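Local coordinates for protein pentafunctional AROM polypeptide (PDB 5SWV) that probably catalyses two successive steps of the shikimate pathway, dehydrating 3-dehydroquinate and reducing the resulting 3-dehydroshikimate with a nicotinamide cofactor, at residues Phe14-Tyr19 with Pro231-Val236; Ser103-Gly108 with Gly131-Ile136; Gln295-Leu298 with Asp302-Gly305; Ala327-Ala332 with Gln413-Pro418. One frame throughout, in Å; residues are numbered along the deposited sequence.

Contact 1: Phe14-Tyr19 with Pro231-Val236; sequences FLTLNY and PGQLTV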
loop_
_atom_site.group_PDB
_atom_site.type_symbol
_atom_site.label_atom_id
_atom_site.label_comp_id
_atom_site.label_asym_id
_atom_site.label_seq_id
_atom_site.Cartn_x
_atom_site.Cartn_y
_atom_site.Cartn_z
ATOM N N PHE A 14 -0.052 -12.119 0.223
ATOM C CA PHE A 14 0.666 -11.694 -0.970
ATOM C C PHE A 14 0.083 -12.307 -2.236
ATOM O O PHE A 14 -0.382 -13.455 -2.233
ATOM C CB PHE A 14 2.159 -11.974 -0.862
ATOM C CG PHE A 14 2.537 -13.427 -0.951
ATOM C CD1 PHE A 14 2.756 -14.030 -2.189
ATOM C CD2 PHE A 14 2.750 -14.186 0.210
ATOM C CE1 PHE A 14 3.141 -15.366 -2.278
ATOM C CE2 PHE A 14 3.127 -15.528 0.127
ATOM C CZ PHE A 14 3.316 -16.119 -1.123
ATOM N N LEU A 15 0.123 -11.511 -3.307
ATOM C CA LEU A 15 -0.428 -11.875 -4.600
ATOM C C LEU A 15 0.529 -12.787 -5.349
ATOM O O LEU A 15 1.711 -12.495 -5.433
ATOM C CB LEU A 15 -0.693 -10.622 -5.450
ATOM C CG LEU A 15 -1.472 -10.870 -6.743
ATOM C CD1 LEU A 15 -2.936 -11.163 -6.433
ATOM C CD2 LEU A 15 -1.356 -9.707 -7.703
ATOM N N THR A 16 -0.002 -13.871 -5.913
ATOM C CA THR A 16 0.775 -14.765 -6.774
ATOM C C THR A 16 0.665 -14.302 -8.229
ATOM O O THR A 16 -0.176 -14.782 -8.983
ATOM C CB THR A 16 0.307 -16.220 -6.616
ATOM O OG1 THR A 16 -1.110 -16.313 -6.859
ATOM C CG2 THR A 16 0.604 -16.711 -5.209
ATOM N N LEU A 17 1.517 -13.351 -8.615
ATOM C CA LEU A 17 1.444 -12.748 -9.949
ATOM C C LEU A 17 2.046 -13.687 -10.988
ATOM O O LEU A 17 3.247 -13.942 -10.990
ATOM C CB LEU A 17 2.160 -11.409 -9.974
ATOM C CG LEU A 17 1.806 -10.493 -11.132
ATOM C CD1 LEU A 17 0.343 -10.079 -11.063
ATOM C CD2 LEU A 17 2.705 -9.274 -11.077
ATOM N N ASN A 18 1.194 -14.200 -11.869
ATOM C CA ASN A 18 1.563 -15.279 -12.763
ATOM C C ASN A 18 1.111 -15.032 -14.192
ATOM O O ASN A 18 0.744 -15.966 -14.914
ATOM C CB ASN A 18 1.012 -16.591 -12.212
ATOM C CG ASN A 18 -0.505 -16.620 -12.135
ATOM O OD1 ASN A 18 -1.171 -15.584 -12.156
ATOM N ND2 ASN A 18 -1.058 -17.825 -12.041
ATOM N N TYR A 19 1.155 -13.769 -14.603
ATOM C CA TYR A 19 1.039 -13.433 -16.010
ATOM C C TYR A 19 2.301 -13.906 -16.719
ATOM O O TYR A 19 3.347 -14.013 -16.090
ATOM C CB TYR A 19 0.942 -11.930 -16.196
ATOM C CG TYR A 19 -0.369 -11.296 -15.806
ATOM C CD1 TYR A 19 -1.456 -11.324 -16.677
ATOM C CD2 TYR A 19 -0.511 -10.605 -14.599
ATOM C CE1 TYR A 19 -2.647 -10.699 -16.353
ATOM C CE2 TYR A 19 -1.706 -9.985 -14.265
ATOM C CZ TYR A 19 -2.768 -10.035 -15.150
ATOM O OH TYR A 19 -3.963 -9.436 -14.851
ATOM N N PRO A 231 -4.092 -25.468 -6.379
ATOM C CA PRO A 231 -5.464 -25.842 -6.044
ATOM C C PRO A 231 -5.866 -25.352 -4.664
ATOM O O PRO A 231 -5.104 -25.504 -3.690
ATOM C CB PRO A 231 -5.437 -27.376 -6.064
ATOM C CG PRO A 231 -4.263 -27.750 -6.878
ATOM C CD PRO A 231 -3.257 -26.664 -6.630
ATOM N N GLY A 232 -7.050 -24.761 -4.594
ATOM C CA GLY A 232 -7.605 -24.319 -3.333
ATOM C C GLY A 232 -7.346 -22.868 -3.046
ATOM O O GLY A 232 -7.795 -22.358 -2.036
ATOM N N GLN A 233 -6.644 -22.179 -3.930
ATOM C CA GLN A 233 -6.268 -20.804 -3.665
ATOM C C GLN A 233 -7.476 -19.895 -3.703
ATOM O O GLN A 233 -8.350 -20.054 -4.551
ATOM C CB GLN A 233 -5.270 -20.337 -4.696
ATOM C CG GLN A 233 -4.664 -18.980 -4.394
ATOM C CD GLN A 233 -3.574 -18.629 -5.382
ATOM O OE1 GLN A 233 -3.563 -19.120 -6.524
ATOM N NE2 GLN A 233 -2.640 -17.776 -4.952
ATOM N N LEU A 234 -7.482 -18.930 -2.788
ATOM C CA LEU A 234 -8.567 -17.972 -2.620
ATOM C C LEU A 234 -8.160 -16.563 -3.047
ATOM O O LEU A 234 -6.989 -16.234 -3.048
ATOM C CB LEU A 234 -8.956 -17.932 -1.148
ATOM C CG LEU A 234 -9.497 -19.230 -0.556
ATOM C CD1 LEU A 234 -9.690 -19.102 0.956
ATOM C CD2 LEU A 234 -10.805 -19.627 -1.243
ATOM N N THR A 235 -9.147 -15.741 -3.384
ATOM C CA THR A 235 -8.935 -14.325 -3.605
ATOM C C THR A 235 -8.958 -13.636 -2.247
ATOM O O THR A 235 -9.343 -14.257 -1.241
ATOM C CB THR A 235 -9.984 -13.691 -4.547
ATOM O OG1 THR A 235 -11.290 -13.740 -3.962
ATOM C CG2 THR A 235 -10.007 -14.386 -5.886
ATOM N N VAL A 236 -8.546 -12.364 -2.217
ATOM C CA VAL A 236 -8.582 -11.570 -0.982
ATOM C C VAL A 236 -10.006 -11.434 -0.462
ATOM O O VAL A 236 -10.246 -11.555 0.743
ATOM C CB VAL A 236 -7.910 -10.175 -1.156
ATOM C CG1 VAL A 236 -8.280 -9.205 -0.035
ATOM C CG2 VAL A 236 -6.401 -10.341 -1.190
#

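Contact 2: Ser103-Gly108 with Gly131-Ile136; sequences SAMRYG and GYTKLI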
loop_
_atom_site.group_PDB
_atom_site.type_symbol
_atom_site.label_atom_id
_atom_site.label_comp_id
_atom_site.label_asym_id
_atom_site.label_seq_id
_atom_site.Cartn_x
_atom_site.Cartn_y
_atom_site.Cartn_z
ATOM N N SER A 103 20.930 -12.972 -9.352
ATOM C CA SER A 103 20.629 -11.715 -10.030
ATOM C C SER A 103 19.545 -10.901 -9.306
ATOM O O SER A 103 19.654 -9.668 -9.171
ATOM C CB SER A 103 20.220 -11.995 -11.470
ATOM O OG SER A 103 19.509 -10.908 -11.997
ATOM N N ALA A 104 18.518 -11.602 -8.835
ATOM C CA ALA A 104 17.414 -10.989 -8.121
ATOM C C ALA A 104 17.848 -10.302 -6.837
ATOM O O ALA A 104 17.299 -9.257 -6.461
ATOM C CB ALA A 104 16.360 -12.032 -7.808
ATOM N N MET A 105 18.817 -10.902 -6.163
ATOM C CA MET A 105 19.354 -10.338 -4.933
ATOM C C MET A 105 20.222 -9.126 -5.279
ATOM O O MET A 105 20.191 -8.120 -4.573
ATOM C CB MET A 105 20.103 -11.412 -4.119
ATOM C CG MET A 105 19.153 -12.519 -3.651
ATOM S SD MET A 105 19.763 -14.016 -2.834
ATOM C CE MET A 105 21.391 -14.226 -3.528
ATOM N N ARG A 106 20.949 -9.204 -6.388
ATOM C CA ARG A 106 21.729 -8.061 -6.855
ATOM C C ARG A 106 20.868 -6.829 -7.139
ATOM O O ARG A 106 21.309 -5.730 -6.842
ATOM C CB ARG A 106 22.609 -8.402 -8.072
ATOM C CG ARG A 106 24.042 -8.761 -7.707
ATOM C CD ARG A 106 24.885 -9.071 -8.933
ATOM N NE ARG A 106 24.538 -10.384 -9.498
ATOM C CZ ARG A 106 24.193 -10.641 -10.770
ATOM N NH1 ARG A 106 24.143 -9.682 -11.702
ATOM N NH2 ARG A 106 23.900 -11.900 -11.122
ATOM N N TYR A 107 19.661 -6.979 -7.698
ATOM C CA TYR A 107 18.795 -5.788 -7.889
ATOM C C TYR A 107 17.743 -5.579 -6.784
ATOM O O TYR A 107 16.725 -4.936 -7.009
ATOM C CB TYR A 107 18.218 -5.647 -9.329
ATOM C CG TYR A 107 17.549 -6.852 -9.958
ATOM C CD1 TYR A 107 16.330 -7.357 -9.463
ATOM C CD2 TYR A 107 18.105 -7.474 -11.088
ATOM C CE1 TYR A 107 15.708 -8.464 -10.059
ATOM C CE2 TYR A 107 17.479 -8.580 -11.681
ATOM C CZ TYR A 107 16.287 -9.072 -11.161
ATOM O OH TYR A 107 15.688 -10.156 -11.739
ATOM N N GLY A 108 18.013 -6.086 -5.581
ATOM C CA GLY A 108 17.250 -5.727 -4.376
ATOM C C GLY A 108 15.805 -6.206 -4.264
ATOM O O GLY A 108 14.945 -5.453 -3.793
ATOM N N GLY A 131 22.673 -10.566 0.981
ATOM C CA GLY A 131 22.631 -9.128 1.293
ATOM C C GLY A 131 21.414 -8.786 2.142
ATOM O O GLY A 131 21.200 -9.398 3.182
ATOM N N TYR A 132 20.597 -7.848 1.681
ATOM C CA TYR A 132 19.374 -7.466 2.402
ATOM C C TYR A 132 18.160 -8.317 2.078
ATOM O O TYR A 132 17.205 -8.359 2.864
ATOM C CB TYR A 132 19.058 -5.990 2.166
ATOM C CG TYR A 132 20.117 -5.107 2.770
ATOM C CD1 TYR A 132 20.442 -5.220 4.136
ATOM C CD2 TYR A 132 20.828 -4.180 1.988
ATOM C CE1 TYR A 132 21.425 -4.432 4.705
ATOM C CE2 TYR A 132 21.817 -3.381 2.555
ATOM C CZ TYR A 132 22.105 -3.512 3.915
ATOM O OH TYR A 132 23.073 -2.737 4.517
ATOM N N THR A 133 18.202 -8.994 0.933
ATOM C CA THR A 133 17.159 -9.930 0.542
ATOM C C THR A 133 16.954 -11.008 1.593
ATOM O O THR A 133 17.913 -11.560 2.126
ATOM C CB THR A 133 17.511 -10.595 -0.792
ATOM O OG1 THR A 133 17.716 -9.582 -1.788
ATOM C CG2 THR A 133 16.410 -11.525 -1.239
ATOM N N LYS A 134 15.696 -11.283 1.898
ATOM C CA LYS A 134 15.337 -12.340 2.848
ATOM C C LYS A 134 15.039 -13.642 2.113
ATOM O O LYS A 134 14.374 -13.630 1.077
ATOM C CB LYS A 134 14.080 -11.952 3.617
ATOM C CG LYS A 134 14.166 -10.646 4.369
ATOM C CD LYS A 134 15.144 -10.738 5.518
ATOM C CE LYS A 134 14.965 -9.536 6.415
ATOM N NZ LYS A 134 16.179 -9.354 7.231
ATOM N N LEU A 135 15.493 -14.757 2.664
ATOM C CA LEU A 135 15.234 -16.052 2.056
ATOM C C LEU A 135 13.999 -16.745 2.639
ATOM O O LEU A 135 13.834 -16.817 3.868
ATOM C CB LEU A 135 16.447 -16.943 2.196
ATOM C CG LEU A 135 17.725 -16.429 1.554
ATOM C CD1 LEU A 135 18.724 -17.562 1.540
ATOM C CD2 LEU A 135 17.521 -15.889 0.139
ATOM N N ILE A 136 13.128 -17.209 1.733
ATOM C CA ILE A 136 11.987 -18.054 2.073
ATOM C C ILE A 136 12.355 -19.458 1.609
ATOM O O ILE A 136 12.434 -19.736 0.414
ATOM C CB ILE A 136 10.652 -17.612 1.418
ATOM C CG1 ILE A 136 10.366 -16.126 1.681
ATOM C CG2 ILE A 136 9.497 -18.449 1.968
ATOM C CD1 ILE A 136 9.040 -15.621 1.130
HETATM O O HOH W 1 19.984 -8.111 -1.880
#

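Contact 3: Gln295-Leu298 with Asp302-Gly305; sequences QKVL and DFGG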
loop_
_atom_site.group_PDB
_atom_site.type_symbol
_atom_site.label_atom_id
_atom_site.label_comp_id
_atom_site.label_asym_id
_atom_site.label_seq_id
_atom_site.Cartn_x
_atom_site.Cartn_y
_atom_site.Cartn_z
ATOM N N GLN A 295 -17.238 10.232 23.233
ATOM C CA GLN A 295 -16.470 9.364 24.127
ATOM C C GLN A 295 -17.109 7.989 24.374
ATOM O O GLN A 295 -16.389 6.996 24.515
ATOM C CB GLN A 295 -16.225 10.065 25.462
ATOM C CG GLN A 295 -15.153 9.393 26.299
ATOM C CD GLN A 295 -14.781 10.194 27.530
ATOM O OE1 GLN A 295 -15.559 11.024 28.025
ATOM N NE2 GLN A 295 -13.584 9.942 28.042
ATOM N N LYS A 296 -18.441 7.939 24.438
ATOM C CA LYS A 296 -19.170 6.674 24.651
ATOM C C LYS A 296 -19.169 5.762 23.404
ATOM O O LYS A 296 -19.371 4.542 23.512
ATOM C CB LYS A 296 -20.608 6.947 25.120
ATOM C CG LYS A 296 -21.540 7.433 24.024
ATOM C CD LYS A 296 -22.560 8.440 24.544
ATOM C CE LYS A 296 -23.435 8.982 23.408
ATOM N NZ LYS A 296 -23.694 10.444 23.536
ATOM N N VAL A 297 -18.957 6.370 22.235
ATOM C CA VAL A 297 -18.785 5.651 20.969
ATOM C C VAL A 297 -17.413 4.994 20.921
ATOM O O VAL A 297 -17.277 3.841 20.493
ATOM C CB VAL A 297 -18.923 6.599 19.754
ATOM C CG1 VAL A 297 -18.690 5.856 18.441
ATOM C CG2 VAL A 297 -20.291 7.272 19.763
ATOM N N LEU A 298 -16.403 5.746 21.358
ATOM C CA LEU A 298 -15.021 5.275 21.397
ATOM C C LEU A 298 -14.843 4.078 22.322
ATOM O O LEU A 298 -13.915 3.299 22.128
ATOM C CB LEU A 298 -14.077 6.391 21.846
ATOM C CG LEU A 298 -14.003 7.707 21.061
ATOM C CD1 LEU A 298 -12.975 8.622 21.711
ATOM C CD2 LEU A 298 -13.680 7.518 19.591
ATOM N N ASP A 302 -17.332 -3.055 20.189
ATOM C CA ASP A 302 -17.087 -3.344 18.764
ATOM C C ASP A 302 -16.624 -2.130 17.909
ATOM O O ASP A 302 -16.709 -2.167 16.678
ATOM C CB ASP A 302 -18.352 -3.979 18.164
ATOM C CG ASP A 302 -19.618 -3.125 18.372
ATOM O OD1 ASP A 302 -19.586 -2.148 19.155
ATOM O OD2 ASP A 302 -20.667 -3.444 17.764
ATOM N N PHE A 303 -16.137 -1.070 18.561
ATOM C CA PHE A 303 -15.652 0.137 17.883
ATOM C C PHE A 303 -14.358 -0.188 17.161
ATOM O O PHE A 303 -13.409 -0.678 17.772
ATOM C CB PHE A 303 -15.419 1.262 18.896
ATOM C CG PHE A 303 -14.749 2.486 18.322
ATOM C CD1 PHE A 303 -15.472 3.414 17.577
ATOM C CD2 PHE A 303 -13.389 2.736 18.556
ATOM C CE1 PHE A 303 -14.846 4.553 17.064
ATOM C CE2 PHE A 303 -12.762 3.872 18.044
ATOM C CZ PHE A 303 -13.489 4.780 17.295
ATOM N N GLY A 304 -14.335 0.074 15.857
ATOM C CA GLY A 304 -13.179 -0.237 14.989
ATOM C C GLY A 304 -12.323 0.951 14.576
ATOM O O GLY A 304 -11.199 0.763 14.131
ATOM N N GLY A 305 -12.875 2.158 14.704
ATOM C CA GLY A 305 -12.191 3.402 14.391
ATOM C C GLY A 305 -13.166 4.517 14.041
ATOM O O GLY A 305 -14.358 4.276 13.926
#

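Contact 4: Ala327-Ala332 with Gln413-Pro418; sequences ARFFGA and QDVFPP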
loop_
_atom_site.group_PDB
_atom_site.type_symbol
_atom_site.label_atom_id
_atom_site.label_comp_id
_atom_site.label_asym_id
_atom_site.label_seq_id
_atom_site.Cartn_x
_atom_site.Cartn_y
_atom_site.Cartn_z
ATOM N N ALA A 327 0.165 13.604 12.899
ATOM C CA ALA A 327 -0.888 14.174 13.731
ATOM C C ALA A 327 -0.304 15.138 14.743
ATOM O O ALA A 327 -0.868 16.202 14.971
ATOM C CB ALA A 327 -1.714 13.091 14.430
ATOM N N ARG A 328 0.827 14.769 15.331
ATOM C CA ARG A 328 1.504 15.654 16.263
ATOM C C ARG A 328 2.041 16.870 15.542
ATOM O O ARG A 328 1.838 17.985 15.978
ATOM C CB ARG A 328 2.649 14.964 16.971
ATOM C CG ARG A 328 3.170 15.779 18.154
ATOM C CD ARG A 328 4.475 15.220 18.697
ATOM N NE ARG A 328 4.474 13.759 18.587
ATOM C CZ ARG A 328 3.766 12.928 19.360
ATOM N NH1 ARG A 328 3.000 13.387 20.363
ATOM N NH2 ARG A 328 3.836 11.614 19.124
ATOM N N PHE A 329 2.711 16.653 14.429
ATOM C CA PHE A 329 3.336 17.741 13.741
ATOM C C PHE A 329 2.301 18.759 13.283
ATOM O O PHE A 329 2.496 19.932 13.506
ATOM C CB PHE A 329 4.155 17.223 12.576
ATOM C CG PHE A 329 4.854 18.298 11.835
ATOM C CD1 PHE A 329 5.921 18.955 12.411
ATOM C CD2 PHE A 329 4.439 18.664 10.557
ATOM C CE1 PHE A 329 6.583 19.967 11.716
ATOM C CE2 PHE A 329 5.084 19.656 9.855
ATOM C CZ PHE A 329 6.155 20.318 10.438
ATOM N N PHE A 330 1.206 18.316 12.664
ATOM C CA PHE A 330 0.150 19.232 12.214
ATOM C C PHE A 330 -0.869 19.581 13.303
ATOM O O PHE A 330 -1.762 20.401 13.064
ATOM C CB PHE A 330 -0.615 18.644 11.029
ATOM C CG PHE A 330 0.221 18.406 9.806
ATOM C CD1 PHE A 330 0.905 19.438 9.206
ATOM C CD2 PHE A 330 0.273 17.142 9.214
ATOM C CE1 PHE A 330 1.665 19.217 8.062
ATOM C CE2 PHE A 330 1.015 16.913 8.061
ATOM C CZ PHE A 330 1.711 17.952 7.480
ATOM N N GLY A 331 -0.774 18.937 14.467
ATOM C CA GLY A 331 -1.627 19.257 15.613
ATOM C C GLY A 331 -3.101 19.034 15.319
ATOM O O GLY A 331 -3.943 19.876 15.636
ATOM N N ALA A 332 -3.409 17.904 14.690
ATOM C CA ALA A 332 -4.766 17.614 14.270
ATOM C C ALA A 332 -4.948 16.127 14.011
ATOM O O ALA A 332 -4.057 15.458 13.477
ATOM C CB ALA A 332 -5.104 18.413 13.023
ATOM N N GLN A 413 6.006 29.060 6.157
ATOM C CA GLN A 413 7.425 28.712 6.056
ATOM C C GLN A 413 8.018 28.396 7.436
ATOM O O GLN A 413 8.750 27.421 7.590
ATOM C CB GLN A 413 8.222 29.849 5.378
ATOM C CG GLN A 413 9.734 29.607 5.244
ATOM C CD GLN A 413 10.463 30.747 4.552
ATOM O OE1 GLN A 413 10.514 31.866 5.067
ATOM N NE2 GLN A 413 11.037 30.470 3.383
ATOM N N ASP A 414 7.660 29.210 8.429
ATOM C CA ASP A 414 8.247 29.140 9.767
ATOM C C ASP A 414 7.838 27.900 10.569
ATOM O O ASP A 414 8.424 27.640 11.613
ATOM C CB ASP A 414 7.937 30.425 10.575
ATOM C CG ASP A 414 8.596 31.696 9.974
ATOM O OD1 ASP A 414 9.514 31.599 9.113
ATOM O OD2 ASP A 414 8.180 32.808 10.355
ATOM N N VAL A 415 6.845 27.149 10.096
ATOM C CA VAL A 415 6.534 25.821 10.648
ATOM C C VAL A 415 7.662 24.811 10.374
ATOM O O VAL A 415 7.864 23.875 11.125
ATOM C CB VAL A 415 5.207 25.273 10.056
ATOM C CG1 VAL A 415 4.955 23.823 10.461
ATOM C CG2 VAL A 415 4.023 26.143 10.468
ATOM N N PHE A 416 8.381 25.002 9.281
ATOM C CA PHE A 416 9.388 24.052 8.833
ATOM C C PHE A 416 10.786 24.582 9.129
ATOM O O PHE A 416 10.951 25.762 9.394
ATOM C CB PHE A 416 9.196 23.806 7.342
ATOM C CG PHE A 416 7.830 23.261 6.999
ATOM C CD1 PHE A 416 7.586 21.896 7.015
ATOM C CD2 PHE A 416 6.778 24.118 6.688
ATOM C CE1 PHE A 416 6.331 21.399 6.708
ATOM C CE2 PHE A 416 5.519 23.619 6.381
ATOM C CZ PHE A 416 5.299 22.262 6.392
ATOM N N PRO A 417 11.803 23.710 9.107
ATOM C CA PRO A 417 13.139 24.230 9.364
ATOM C C PRO A 417 13.642 25.074 8.199
ATOM O O PRO A 417 13.040 25.043 7.135
ATOM C CB PRO A 417 14.000 22.968 9.525
ATOM C CG PRO A 417 13.043 21.821 9.611
ATOM C CD PRO A 417 11.822 22.257 8.867
ATOM N N PRO A 418 14.730 25.836 8.406
ATOM C CA PRO A 418 15.278 26.734 7.364
ATOM C C PRO A 418 15.683 26.092 6.033
ATOM O O PRO A 418 15.562 26.724 4.993
ATOM C CB PRO A 418 16.507 27.345 8.044
ATOM C CG PRO A 418 16.142 27.340 9.492
ATOM C CD PRO A 418 15.394 26.052 9.708
#

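Contact 1: Phe14-Tyr19 with Pro231-Val236
T16 and Q233 reach toward each other from opposite directions, and their meeting is a hydrogen bond: NE2 of Q233 donates to OG1 of T16 over 2.8 Å. The N-H points at the oxygen with an angle of 151°, and the hydroxyl lies 19° out of the amide plane, so the bond is moderately bent. Since V220 O, a carbonyl, can only accept, the T16 hydroxyl hands its own proton there; one small group thus receives a bond from a loop and gives one to the next strand, a double role that suits threonine. The other end of the amide is held too, because OE1 of Q233 takes the backbone N-H of A229, which fixes which way round the amide lies. A long side chain spans the distance: CG of Q233 stands anti to the backbone N (chi1 -172°) and the chain runs on extended. The methyl CG2 of T16 lies beside the donating NE2 of Q233, 3.4 Å away. Next to Q233, the backbone of G232 leaves no room for a side chain against the preceding carbonyl. The contact ties the first strand of the type I dehydroquinase TIM barrel, 13-17, to the loop after the last: strands 38-42 and 218-220 flank T16, while Q233 precedes helix 236-245 and touches R211 of helix 208-213.

Contact 2: Ser103-Gly108 with Gly131-Ile136
M105 meets T133 and L135 where helix 94-106 ends in a Schellman motif, with G108 as its C-prime residue. The positive phi of G108 suits glycine and turns the chain so that G108 N bonds to M105 O (3.1 Å) while C109 N reaches back to A104 O. Across the contact the polar link is a water. It donates to M105 O at 2.7 Å and to OG1 of T133, also at 2.7 Å, so that the last-turn carbonyl receives both the water and the G108 N-H. T133 keeps a second bond, from its hydroxyl to the carbonyl of C109, and therefore accepts from the water while donating to the protein. Its OG1 is anti to its own carbonyl carbon (chi1 -57°), which turns it toward the helix end and leaves CG2 beside the methionine. The surroundings are those of the type I dehydroquinase TIM barrel: helix 94-106 makes the crossover from strand 76-79 to strand 111-115, and strand 134-140 is the next in the sheet. The M105 side chain crosses those of T133 and L135 at about right angles. Its CG packs 3.8 Å from CG2 of T133, and SD lies 4.2 Å from CD2 of L135. A long, unbranched thioether suits this place, since it lets CG lie by T133 while SD reaches L135; the side chain also touches V112 of strand 111-115 and H129. L135 contributes one methyl, CD2, while its backbone N is held by the carboxylate of D166.

Contact 3: Gln295-Leu298 with Asp302-Gly305
The carbonyl oxygen of F303, the residue whose ring meets V297 and L298, accepts a hydrogen bond from NH1 of R340, a link between neighbouring strands. This is the mixed sheet of the shikimate dehydrogenase substrate-binding domain: a short, weakly bonded helix at about 295-298 runs through a tight connection into strand 303-308, which lies between strands 253-257 and 335-340. One residue earlier, D302 pairs its carboxylate with K253 in a salt bridge, fastening the start of the strand to strand 253-257, on the other side from R340. No hydrogen bond crosses between the two segments; most of the meeting is apolar, though V297 O lies 3.5 Å from CD1 of F303, oblique to the ring. L298 sets its CA over one face of the F303 ring, 4.0 Å from the centroid and only 6° off the normal, a CH-pi contact. The leucine side chain then runs alongside the ring in the same direction, and its CD2 comes 3.6 Å from CZ of F303. V297 crosses the phenylalanine at about a right angle, with CG1 at 4.1 Å from CD1. A flat aromatic suits this place, since CG anti to the backbone N (chi1 172°) sends the ring toward segment 295-298, where its broad face takes CA of L298. Branched aliphatics suit the helix side, V297 reaching F255 and F257 as well, and L298 reaching F319 and I336. On the opposite face of the F303 ring, the backbone N of G305 sits 3.6 Å above the centre.

Contact 4: Ala327-Ala332 with Gln413-Pro418
The rings of F329 and F416 meet with their planes inclined at 55° and their centroids 5.7 Å apart. CE1 of F416 comes to the edge of the F329 ring, near its plane, at 3.8 Å from CE2. The F416 ring has V415 CG1 above the rim of one face and Q413 O in plane at its edge, and it also meets the nearly parallel ring of Y420. V415 CG1 serves both aromatics, lying 3.7 Å from CZ of F329. F329 gets there by holding CG anti to its backbone N (chi1 -179°), which sends the ring outward from helix 325-330; CD2 of F329 meanwhile rests over the rim of the F330 ring. Glycine suits position 331, whose positive phi closes the helix in a Schellman motif. On the other side, a type I turn from Q413 to F416 presents V415 and F416 together, ahead of strand 422-426 of the parallel-sheet domain that, as in other shikimate dehydrogenases, probably binds the nucleotide. With no hydrogen bond or charge across it, this small apolar contact imposes little directional constraint, which would be compatible with the domain closure known in shikimate dehydrogenases.

Along the chain, contact 2 is nested inside the loop closed by contact 1, and contacts 3 and 4 follow in series. The first two share the eight-stranded parallel barrel of the dehydroquinase: their centres are about 22 Å apart, with contact 1 joining the first strand to the loop after the last and contact 2 joining a helix end to a middle strand. Contact 3 lies in the mixed sheet of the dehydrogenase substrate-binding domain, about 35 Å from contact 1 between centres. Contact 4, about 29 Å from contact 3 between centres, bridges that domain and the domain of the six-stranded parallel sheet. The contacts thus sample two linked enzymes, consistent with consecutive reactions on one polypeptide.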